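Bifunctional endo-1,4-beta-xylanase A (Neocallimastix patriciarum, PDB 2VG9) catalyses the endohydrolysis of 1,4-beta-xylosidic linkages in xylan, as a glycoside hydrolase family 11 enzyme built on a beta jelly roll. Local coordinates at residues Q64-D69 / W186-L191; Y96-N101 / G146-G151; V110-I115 / D176-W181; F140-T145 / Q158-R163. All blocks are in the same frame, centred on the assembly; numbering follows the deposited sequence.

Interaction 1 of 4, residues Q64-D69 / W186-L191; sequences QKKATD and WGIGNL
I188 meets A67 through its CG2 branch: with CG1 at a chi1 of -51°, CG2 falls opposite the backbone N and rests 3.7 Å from A67 CB. K66 has its CG opposite its own N (chi1 -168°), and its extended chain crosses I188 at about a right angle, with K66 CG 3.4 Å from I188 O. K66 thus brings only the methylene part of its chain to I188. The joining itself is done by the backbone, in a single bridge between K66 and N190. On one flank A67 N donates to G189 O (3.0 Å), lying in the carbonyl plane; on the other L191 N donates to K65 O (2.9 Å), here tilted from that plane. K65 O also receives the CA-H of N190 at 3.2 Å between CA and O. N190 OD1 lies against the K65-K66 peptide, 3.1 Å from K65 C; although K66 N is close by, the angle is too poor for a bond. A67 CB also touches L191 CB, and this apolar patch continues onto F99 and F178. A water accepts from Q64 N beside L191 O. The chemistry is thus two-sided: main-chain polar groups satisfy one another at the bridge, A67, I188 and L191 turn their apolar carbons inward, and the lysines and Q64 stay with the solvent.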
# COMPACT_ATOMS: atom_id res chain seq x y z
N GLN A 64 1.14 -0.70 -18.21
CA GLN A 64 1.05 -0.37 -19.62
C GLN A 64 2.00 0.76 -19.94
O GLN A 64 2.57 0.83 -21.03
CB GLN A 64 -0.41 0.03 -19.98
CG GLN A 64 -1.34 -1.17 -20.09
CD GLN A 64 -2.82 -0.82 -20.32
OE1 GLN A 64 -3.65 -1.72 -20.48
NE2 GLN A 64 -3.15 0.49 -20.35
N LYS A 65 2.15 1.67 -18.99
CA LYS A 65 2.96 2.82 -19.25
C LYS A 65 3.59 3.37 -18.00
O LYS A 65 3.15 3.07 -16.86
CB LYS A 65 2.19 3.89 -20.04
CG LYS A 65 1.11 4.67 -19.32
CD LYS A 65 0.61 5.77 -20.24
CE LYS A 65 -0.61 6.48 -19.71
NZ LYS A 65 -1.15 7.57 -20.59
N LYS A 66 4.64 4.16 -18.24
CA LYS A 66 5.46 4.75 -17.18
C LYS A 66 4.50 5.45 -16.22
O LYS A 66 3.63 6.20 -16.65
CB LYS A 66 6.45 5.72 -17.78
CG LYS A 66 7.56 6.21 -16.84
CD LYS A 66 8.44 7.20 -17.59
CE LYS A 66 9.79 7.31 -16.96
NZ LYS A 66 10.42 8.63 -17.23
N ALA A 67 4.68 5.21 -14.92
CA ALA A 67 3.76 5.74 -13.91
C ALA A 67 3.60 7.24 -14.00
O ALA A 67 2.51 7.78 -13.72
CB ALA A 67 4.20 5.31 -12.50
N THR A 68 4.66 7.94 -14.43
CA THR A 68 4.59 9.40 -14.49
C THR A 68 3.99 9.93 -15.81
O THR A 68 3.77 11.15 -15.92
CB THR A 68 5.98 10.05 -14.29
OG1 THR A 68 6.94 9.34 -15.08
CG2 THR A 68 6.40 10.00 -12.80
N ASP A 69 3.76 9.05 -16.79
CA ASP A 69 2.99 9.43 -18.01
C ASP A 69 1.53 9.74 -17.74
O ASP A 69 0.91 10.48 -18.49
CB ASP A 69 3.00 8.32 -19.05
CG ASP A 69 4.31 8.21 -19.73
OD1 ASP A 69 5.22 8.99 -19.30
OD2 ASP A 69 4.46 7.32 -20.59
N TRP A 186 15.15 8.89 -9.23
CA TRP A 186 14.84 7.48 -9.09
C TRP A 186 14.15 6.96 -10.33
O TRP A 186 13.30 7.64 -10.91
CB TRP A 186 13.98 7.19 -7.85
CG TRP A 186 14.52 7.81 -6.57
CD1 TRP A 186 15.80 8.21 -6.33
CD2 TRP A 186 13.79 8.01 -5.36
NE1 TRP A 186 15.90 8.68 -5.04
CE2 TRP A 186 14.67 8.59 -4.44
CE3 TRP A 186 12.46 7.78 -4.99
CZ2 TRP A 186 14.28 8.93 -3.14
CZ3 TRP A 186 12.07 8.13 -3.70
CH2 TRP A 186 12.96 8.72 -2.80
N GLY A 187 14.51 5.74 -10.74
CA GLY A 187 13.91 5.12 -11.93
C GLY A 187 12.45 4.73 -11.72
O GLY A 187 12.10 4.19 -10.66
N ILE A 188 11.61 5.00 -12.74
CA ILE A 188 10.15 4.83 -12.70
C ILE A 188 9.67 3.93 -13.83
O ILE A 188 9.72 4.32 -14.99
CB ILE A 188 9.40 6.20 -12.85
CG1 ILE A 188 9.94 7.27 -11.86
CG2 ILE A 188 7.85 5.99 -12.77
CD1 ILE A 188 9.56 7.04 -10.36
N GLY A 189 9.23 2.72 -13.47
CA GLY A 189 8.72 1.74 -14.43
C GLY A 189 7.24 1.91 -14.72
O GLY A 189 6.67 2.97 -14.50
N ASN A 190 6.61 0.85 -15.22
CA ASN A 190 5.20 0.95 -15.67
C ASN A 190 4.25 0.75 -14.48
O ASN A 190 4.49 -0.10 -13.64
CB ASN A 190 4.91 -0.10 -16.74
CG ASN A 190 5.66 0.13 -18.05
OD1 ASN A 190 5.89 1.27 -18.46
ND2 ASN A 190 6.01 -0.96 -18.73
N LEU A 191 3.17 1.52 -14.43
CA LEU A 191 2.29 1.46 -13.27
C LEU A 191 1.48 0.14 -13.19
O LEU A 191 0.65 -0.13 -14.04
CB LEU A 191 1.40 2.69 -13.21
CG LEU A 191 0.50 2.82 -11.97
CD1 LEU A 191 1.34 2.85 -10.62
CD2 LEU A 191 -0.32 4.10 -12.17
O HOH W 1 0.46 1.18 -16.58

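Interaction 2 of 4, residues Y96-N101 / G146-G151; sequences YGWFQN and GPTING
W98 and I149 lie alongside each other, running opposite ways, and the indole can be followed atom by atom as an example of a side chain whose parts have different neighbours. Its CB lies 3.8 Å from I149 CD1. Next comes the five-membered ring, over whose face I149 CG2 sits 3.5 Å from the centroid and only 13° off the normal, a clear CH-pi contact. At that ring's corner NE1 donates to Y96 OH (3.0 Å), which lies tilted out of the indole plane and is itself bonded to E111. On the six-membered ring CE3 has I149 CG1 at 4.0 Å, and at the far tip CH2 approaches T148 OG1 obliquely, at 3.7 Å. The last of these is a cost of the packing, for T148 OG1 and I149 N are buried here without a polar partner. I149 can spread three carbons along the indole because CG1 stands between its backbone N and carbonyl carbon (chi1 49°).

The adjoining pair is joined by polar groups, with I149 CD1 against Q100 NE2. Q100 and N150 face each other as two amides almost in one plane, 3° apart. Q100 NE2 gives to N150 OD1 (2.8 Å) and N150 ND2 returns the bond to Q100 OE1 (3.0 Å), each on a lone pair of the acceptor, a closed ring that fixes both rotations. The type I turn T148-G151 presents I149 and N150 together, consistent with the tip of the family 11 thumb loop folded over the cleft onto the strand carrying W98.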
# COMPACT_ATOMS: atom_id res chain seq x y z
N TYR A 96 -0.59 2.01 -1.98
CA TYR A 96 0.34 0.93 -2.26
C TYR A 96 0.30 0.48 -3.73
O TYR A 96 -0.74 0.54 -4.36
CB TYR A 96 -0.02 -0.25 -1.37
CG TYR A 96 0.78 -1.50 -1.63
CD1 TYR A 96 1.99 -1.75 -0.95
CD2 TYR A 96 0.33 -2.45 -2.53
CE1 TYR A 96 2.71 -2.91 -1.18
CE2 TYR A 96 1.06 -3.62 -2.79
CZ TYR A 96 2.25 -3.84 -2.12
OH TYR A 96 2.96 -5.02 -2.37
N GLY A 97 1.44 0.03 -4.26
CA GLY A 97 1.44 -0.56 -5.59
C GLY A 97 2.85 -0.88 -6.03
O GLY A 97 3.78 -0.87 -5.20
N TRP A 98 3.00 -1.20 -7.32
CA TRP A 98 4.33 -1.46 -7.92
C TRP A 98 4.57 -0.67 -9.20
O TRP A 98 3.61 -0.32 -9.91
CB TRP A 98 4.51 -2.96 -8.23
CG TRP A 98 4.49 -3.87 -7.01
CD1 TRP A 98 3.41 -4.21 -6.25
CD2 TRP A 98 5.61 -4.56 -6.45
NE1 TRP A 98 3.78 -5.06 -5.25
CE2 TRP A 98 5.13 -5.29 -5.34
CE3 TRP A 98 6.97 -4.64 -6.78
CZ2 TRP A 98 5.98 -6.09 -4.54
CZ3 TRP A 98 7.79 -5.41 -6.00
CH2 TRP A 98 7.29 -6.14 -4.88
N PHE A 99 5.85 -0.39 -9.50
CA PHE A 99 6.27 -0.02 -10.87
C PHE A 99 6.97 -1.25 -11.45
O PHE A 99 8.01 -1.70 -10.93
CB PHE A 99 7.22 1.20 -10.94
CG PHE A 99 6.75 2.43 -10.20
CD1 PHE A 99 5.39 2.76 -10.10
CD2 PHE A 99 7.69 3.28 -9.59
CE1 PHE A 99 4.97 3.91 -9.41
CE2 PHE A 99 7.27 4.43 -8.91
CZ PHE A 99 5.89 4.74 -8.82
N GLN A 100 6.37 -1.79 -12.51
CA GLN A 100 6.85 -3.01 -13.15
C GLN A 100 7.98 -2.61 -14.10
O GLN A 100 7.88 -1.60 -14.82
CB GLN A 100 5.71 -3.66 -13.94
CG GLN A 100 6.07 -4.96 -14.74
CD GLN A 100 6.55 -6.13 -13.86
OE1 GLN A 100 7.74 -6.26 -13.58
NE2 GLN A 100 5.63 -7.01 -13.48
N ASN A 101 9.06 -3.37 -14.08
CA ASN A 101 10.18 -3.13 -14.97
C ASN A 101 10.38 -4.23 -16.02
O ASN A 101 11.39 -4.24 -16.71
CB ASN A 101 11.47 -2.91 -14.17
CG ASN A 101 12.00 -4.18 -13.57
OD1 ASN A 101 11.27 -5.14 -13.37
ND2 ASN A 101 13.31 -4.20 -13.29
N GLY A 146 13.12 -10.06 -1.19
CA GLY A 146 11.93 -10.80 -0.88
C GLY A 146 11.11 -11.13 -2.09
O GLY A 146 11.48 -10.78 -3.22
N PRO A 147 9.99 -11.82 -1.88
CA PRO A 147 9.04 -12.14 -2.93
C PRO A 147 8.43 -10.88 -3.55
O PRO A 147 8.29 -9.87 -2.88
CB PRO A 147 7.97 -12.99 -2.22
CG PRO A 147 8.09 -12.59 -0.77
CD PRO A 147 9.56 -12.35 -0.57
N THR A 148 8.02 -10.99 -4.80
CA THR A 148 7.78 -9.87 -5.68
C THR A 148 6.51 -10.21 -6.50
O THR A 148 6.06 -11.36 -6.49
CB THR A 148 9.08 -9.72 -6.53
OG1 THR A 148 9.84 -8.57 -6.10
CG2 THR A 148 8.85 -9.71 -8.00
N ILE A 149 5.93 -9.22 -7.20
CA ILE A 149 4.80 -9.49 -8.10
C ILE A 149 5.17 -10.45 -9.25
O ILE A 149 4.30 -10.99 -9.92
CB ILE A 149 4.20 -8.18 -8.72
CG1 ILE A 149 5.31 -7.28 -9.29
CG2 ILE A 149 3.25 -7.50 -7.69
CD1 ILE A 149 4.84 -6.15 -10.21
N ASN A 150 6.47 -10.62 -9.47
CA ASN A 150 7.05 -11.43 -10.55
C ASN A 150 7.45 -12.86 -10.15
O ASN A 150 7.81 -13.67 -11.02
CB ASN A 150 8.27 -10.70 -11.12
CG ASN A 150 7.89 -9.51 -11.97
OD1 ASN A 150 6.73 -9.35 -12.34
ND2 ASN A 150 8.86 -8.66 -12.27
N GLY A 151 7.42 -13.17 -8.86
CA GLY A 151 7.88 -14.49 -8.38
C GLY A 151 8.68 -14.43 -7.10
O GLY A 151 8.42 -13.59 -6.22

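Interaction 3 of 4, residues V110-I115 / D176-W181; sequences VEYYII and DHFKEW
Three aromatic rings, Y112 of the strand and F178 and W181 of the helix, gather in one cluster in which Y112 meets F178 edge-to-face and W181 obliquely. The edge of F178 is turned to the face of Y112 in a T-shaped pair, centroids 5.2 Å apart and planes at 75°; the closest carbons are Y112 CZ and F178 CZ, at 3.8 Å. W181 comes in at a right angle to the Y112 side chain, its CZ3 3.5 Å from Y112 CB. Y112 can serve both because its CG is turned between backbone N and carbonyl carbon (chi1 72°), which sets the ring against F178 and W181 alike.

I114 supplies the aliphatic half. Its CG2 lies over the face of H177, 3.8 Å from the ring centroid, in a CH-pi contact, while CD1 covers H177 CG at 3.6 Å. I114 CG1 reaches W181 CH2 at 4.0 Å, filling the angle between imidazole and indole. The axes of strand 110-115 and helix 176-181 pass 10.6 Å apart at 119°, the spacing of bulky side chains interleaved between them. This is the single helix of the jelly roll, laid on one side of the curved sheet; Y113 points to the other side, where its ring meets F160.

Chemically the interface is cohesive through dispersion and the CH-pi and T-shaped attractions of its rings, and its polar ends look elsewhere: Y112 OH bonds to E193 O, and H177 ND1 bonds weakly to T173 O, which probably helps to fix the orientation of both rings.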
# COMPACT_ATOMS: atom_id res chain seq x y z
N VAL A 110 9.87 -1.68 -8.51
CA VAL A 110 9.61 -0.83 -7.32
C VAL A 110 8.30 -1.24 -6.67
O VAL A 110 7.30 -1.42 -7.36
CB VAL A 110 9.54 0.68 -7.71
CG1 VAL A 110 9.01 1.55 -6.56
CG2 VAL A 110 10.90 1.17 -8.19
N GLU A 111 8.32 -1.40 -5.34
CA GLU A 111 7.11 -1.47 -4.50
C GLU A 111 7.07 -0.13 -3.77
O GLU A 111 8.06 0.29 -3.17
CB GLU A 111 7.24 -2.63 -3.51
CG GLU A 111 6.05 -2.87 -2.58
CD GLU A 111 6.30 -4.08 -1.69
OE1 GLU A 111 5.38 -4.89 -1.50
OE2 GLU A 111 7.45 -4.23 -1.19
N TYR A 112 5.95 0.59 -3.86
CA TYR A 112 5.87 1.95 -3.32
C TYR A 112 4.77 2.06 -2.25
O TYR A 112 3.79 1.28 -2.25
CB TYR A 112 5.68 2.98 -4.46
CG TYR A 112 4.29 2.96 -5.10
CD1 TYR A 112 3.20 3.57 -4.44
CD2 TYR A 112 4.06 2.33 -6.34
CE1 TYR A 112 1.92 3.57 -4.98
CE2 TYR A 112 2.74 2.35 -6.94
CZ TYR A 112 1.68 2.97 -6.23
OH TYR A 112 0.39 3.04 -6.71
N TYR A 113 4.97 2.98 -1.31
CA TYR A 113 4.10 3.20 -0.16
C TYR A 113 3.91 4.70 0.02
O TYR A 113 4.89 5.47 0.09
CB TYR A 113 4.73 2.67 1.12
CG TYR A 113 5.02 1.21 1.12
CD1 TYR A 113 4.16 0.30 1.73
CD2 TYR A 113 6.19 0.73 0.54
CE1 TYR A 113 4.45 -1.07 1.72
CE2 TYR A 113 6.48 -0.60 0.52
CZ TYR A 113 5.62 -1.50 1.10
OH TYR A 113 5.99 -2.82 1.06
N ILE A 114 2.67 5.13 0.10
CA ILE A 114 2.42 6.49 0.53
C ILE A 114 1.69 6.34 1.86
O ILE A 114 0.48 6.04 1.89
CB ILE A 114 1.58 7.30 -0.49
CG1 ILE A 114 2.33 7.40 -1.84
CG2 ILE A 114 1.29 8.71 0.04
CD1 ILE A 114 1.42 7.80 -2.98
N ILE A 115 2.43 6.52 2.96
CA ILE A 115 1.91 6.11 4.26
C ILE A 115 1.24 7.27 4.95
O ILE A 115 1.89 8.26 5.31
CB ILE A 115 3.00 5.48 5.16
CG1 ILE A 115 3.75 4.37 4.40
CG2 ILE A 115 2.41 5.00 6.49
CD1 ILE A 115 4.87 3.68 5.21
N ASP A 176 1.50 13.29 -7.90
CA ASP A 176 2.46 14.27 -7.34
C ASP A 176 3.60 13.57 -6.54
O ASP A 176 4.74 14.00 -6.57
CB ASP A 176 1.75 15.29 -6.44
CG ASP A 176 1.15 16.45 -7.22
OD1 ASP A 176 1.21 16.43 -8.47
OD2 ASP A 176 0.62 17.37 -6.54
N HIS A 177 3.27 12.48 -5.82
CA HIS A 177 4.25 11.62 -5.17
C HIS A 177 5.14 10.99 -6.22
O HIS A 177 6.36 11.02 -6.07
CB HIS A 177 3.57 10.55 -4.31
CG HIS A 177 2.94 11.11 -3.07
ND1 HIS A 177 1.65 11.61 -3.04
CD2 HIS A 177 3.44 11.30 -1.83
CE1 HIS A 177 1.38 12.05 -1.82
NE2 HIS A 177 2.45 11.88 -1.08
N PHE A 178 4.56 10.47 -7.30
CA PHE A 178 5.41 9.88 -8.38
C PHE A 178 6.38 10.93 -8.93
O PHE A 178 7.55 10.62 -9.18
CB PHE A 178 4.58 9.27 -9.53
CG PHE A 178 3.63 8.14 -9.12
CD1 PHE A 178 3.74 7.53 -7.86
CD2 PHE A 178 2.66 7.68 -10.02
CE1 PHE A 178 2.86 6.47 -7.49
CE2 PHE A 178 1.80 6.64 -9.67
CZ PHE A 178 1.92 6.02 -8.42
N LYS A 179 5.89 12.15 -9.14
CA LYS A 179 6.71 13.27 -9.69
C LYS A 179 7.87 13.62 -8.76
O LYS A 179 9.01 13.77 -9.21
CB LYS A 179 5.88 14.53 -9.91
CG LYS A 179 5.09 14.57 -11.20
CD LYS A 179 4.26 15.89 -11.28
CE LYS A 179 2.89 15.66 -11.94
NZ LYS A 179 2.37 16.88 -12.67
N GLU A 180 7.56 13.73 -7.46
CA GLU A 180 8.58 13.94 -6.43
C GLU A 180 9.64 12.87 -6.41
O GLU A 180 10.83 13.21 -6.25
CB GLU A 180 7.97 14.13 -5.03
CG GLU A 180 7.24 15.48 -4.86
CD GLU A 180 8.16 16.72 -4.81
OE1 GLU A 180 9.40 16.59 -4.80
OE2 GLU A 180 7.64 17.85 -4.77
N TRP A 181 9.26 11.59 -6.53
CA TRP A 181 10.26 10.52 -6.59
C TRP A 181 11.12 10.60 -7.86
O TRP A 181 12.36 10.42 -7.83
CB TRP A 181 9.60 9.15 -6.45
CG TRP A 181 8.77 8.96 -5.17
CD1 TRP A 181 8.91 9.61 -3.96
CD2 TRP A 181 7.67 8.04 -5.01
NE1 TRP A 181 7.94 9.14 -3.07
CE2 TRP A 181 7.19 8.18 -3.70
CE3 TRP A 181 7.05 7.12 -5.87
CZ2 TRP A 181 6.11 7.44 -3.22
CZ3 TRP A 181 5.99 6.38 -5.39
CH2 TRP A 181 5.51 6.56 -4.09

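Interaction 4 of 4, residues F140-T145 / Q158-R163; sequences FQMDHT and QYFSVR
F140 and F160 form the tight end of this contact. Their ring planes are only 16° apart but slid so far that they barely overlap, and F140 CE1 comes within 3.3 Å of F160 CD2. What lies over the face of F140 is instead the CB of F160, 3.6 Å from the centroid, in a CH-pi contact. F140 is set there by a chi1 of 53°, which tips its ring back across the neighbouring strand, where V162 CG2 meets F140 CE2 at 3.7 Å. Beneath the rings the backbones pair regularly: F140 with F160 and M142 with Q158 are hydrogen-bonded antiparallel pairs, with Q141 and Y159 a non-hydrogen-bonded pair between them. These are adjacent strands of the jelly roll's larger sheet, and the connection between them passes through residues 146-151. On the face opposite the phenylalanines, Q141 CB leans on Y159 CD1 at 3.6 Å, and the Y159 hydroxyl bonds to G187 O.

Toward H144 the packing thins. M142 SD still makes a Met-aromatic contact with F160, but obliquely, at 5.0 Å from the ring centroid. The solvent-exposed H144 ring lies nearly parallel to the Q158 amide (20°), which covers one face of it, with H144 CB 3.5 Å from Q158 OE1. A water donates to D143 O (2.7 Å) and to Q158 OE1, linking strand and amide, while the other end of that amide, NE2, is bonded to E111.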
# COMPACT_ATOMS: atom_id res chain seq x y z
N PHE A 140 11.98 8.77 0.72
CA PHE A 140 13.23 8.03 0.73
C PHE A 140 13.01 6.74 -0.01
O PHE A 140 11.85 6.30 -0.22
CB PHE A 140 13.74 7.76 2.18
CG PHE A 140 12.71 7.10 3.09
CD1 PHE A 140 12.64 5.71 3.19
CD2 PHE A 140 11.80 7.87 3.81
CE1 PHE A 140 11.70 5.08 4.02
CE2 PHE A 140 10.83 7.24 4.65
CZ PHE A 140 10.78 5.85 4.75
N GLN A 141 14.12 6.12 -0.42
CA GLN A 141 14.06 4.81 -1.05
C GLN A 141 14.99 3.87 -0.32
O GLN A 141 15.88 4.31 0.41
CB GLN A 141 14.33 4.87 -2.57
CG GLN A 141 15.63 5.59 -2.99
CD GLN A 141 16.82 4.67 -2.99
OE1 GLN A 141 16.70 3.50 -3.33
NE2 GLN A 141 17.99 5.19 -2.60
N MET A 142 14.76 2.57 -0.47
CA MET A 142 15.62 1.56 0.16
C MET A 142 15.56 0.23 -0.57
O MET A 142 14.60 -0.04 -1.26
CB MET A 142 15.33 1.41 1.67
CG MET A 142 14.06 0.70 2.11
SD MET A 142 13.68 1.10 3.86
CE MET A 142 15.27 0.79 4.63
N ASP A 143 16.63 -0.55 -0.46
CA ASP A 143 16.65 -1.90 -0.98
C ASP A 143 15.77 -2.80 -0.11
O ASP A 143 15.56 -2.55 1.10
CB ASP A 143 18.09 -2.47 -1.00
CG ASP A 143 19.00 -1.78 -2.02
OD1 ASP A 143 18.52 -1.07 -2.93
OD2 ASP A 143 20.23 -1.97 -1.94
N HIS A 144 15.22 -3.82 -0.74
CA HIS A 144 14.53 -4.90 -0.03
C HIS A 144 14.79 -6.18 -0.81
O HIS A 144 14.95 -6.14 -2.03
CB HIS A 144 13.04 -4.63 0.09
CG HIS A 144 12.34 -5.56 1.03
ND1 HIS A 144 11.54 -6.61 0.60
CD2 HIS A 144 12.32 -5.62 2.39
CE1 HIS A 144 11.07 -7.26 1.64
NE2 HIS A 144 11.54 -6.70 2.74
N THR A 145 14.85 -7.30 -0.09
CA THR A 145 15.00 -8.63 -0.71
C THR A 145 13.85 -9.52 -0.23
O THR A 145 13.59 -9.66 0.97
CB THR A 145 16.42 -9.25 -0.44
OG1 THR A 145 17.44 -8.27 -0.71
CG2 THR A 145 16.66 -10.47 -1.34
N GLN A 158 12.15 -0.16 -2.78
CA GLN A 158 10.91 0.38 -2.23
C GLN A 158 11.00 1.90 -2.24
O GLN A 158 12.03 2.47 -1.88
CB GLN A 158 10.68 -0.17 -0.83
CG GLN A 158 10.42 -1.68 -0.81
CD GLN A 158 10.42 -2.26 0.59
OE1 GLN A 158 11.24 -1.89 1.43
NE2 GLN A 158 9.51 -3.18 0.84
N TYR A 159 9.94 2.57 -2.69
CA TYR A 159 9.87 4.03 -2.58
C TYR A 159 8.82 4.36 -1.53
O TYR A 159 7.77 3.73 -1.47
CB TYR A 159 9.51 4.73 -3.91
CG TYR A 159 10.48 4.54 -5.04
CD1 TYR A 159 11.74 3.96 -4.83
CD2 TYR A 159 10.16 5.00 -6.32
CE1 TYR A 159 12.65 3.78 -5.89
CE2 TYR A 159 11.06 4.83 -7.38
CZ TYR A 159 12.30 4.22 -7.16
OH TYR A 159 13.16 4.07 -8.23
N PHE A 160 9.11 5.38 -0.74
CA PHE A 160 8.28 5.83 0.39
C PHE A 160 8.06 7.30 0.37
O PHE A 160 8.99 8.06 0.11
CB PHE A 160 8.98 5.53 1.75
CG PHE A 160 9.09 4.05 2.06
CD1 PHE A 160 8.06 3.41 2.76
CD2 PHE A 160 10.23 3.31 1.64
CE1 PHE A 160 8.13 2.02 3.04
CE2 PHE A 160 10.32 1.94 1.94
CZ PHE A 160 9.27 1.29 2.63
N SER A 161 6.81 7.68 0.67
CA SER A 161 6.42 8.99 1.18
C SER A 161 5.74 8.72 2.51
O SER A 161 4.73 8.02 2.58
CB SER A 161 5.35 9.62 0.29
OG SER A 161 5.88 10.14 -0.90
N VAL A 162 6.26 9.31 3.58
CA VAL A 162 5.64 9.11 4.87
C VAL A 162 5.04 10.43 5.32
O VAL A 162 5.78 11.41 5.50
CB VAL A 162 6.67 8.56 5.89
CG1 VAL A 162 6.04 8.43 7.30
CG2 VAL A 162 7.24 7.23 5.37
N ARG A 163 3.72 10.46 5.48
CA ARG A 163 3.03 11.67 5.95
C ARG A 163 3.44 12.00 7.39
O ARG A 163 3.37 11.14 8.28
CB ARG A 163 1.50 11.49 5.92
CG ARG A 163 0.76 12.81 6.03
CD ARG A 163 -0.77 12.64 5.93
NE ARG A 163 -1.49 13.91 6.21
CZ ARG A 163 -1.78 14.82 5.28
NH1 ARG A 163 -1.46 14.59 4.02
NH2 ARG A 163 -2.46 15.92 5.59
O HOH W 2 13.75 -3.05 3.07

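From the N terminus, the loop at 64-69 opens interaction 1, which closes only at 186-191 and so encloses the other three. Strand 89-100 next contributes to interaction 2, ending at the turn 146-151; before it closes, strand 110-115 has begun interaction 3 and 140-145 has begun interaction 4, so interaction 2 crosses both. Interaction 4 shuts at 163, within the span of interaction 3, which ends on the helix at 181. F99, on the strand of interaction 2, touches A67 and I188 of interaction 1. F178 joins interaction 3 to interaction 1, and I115 pairs with S161 and R163 across interactions 3 and 4. Together they tie loop, helix and turn to one curved sheet.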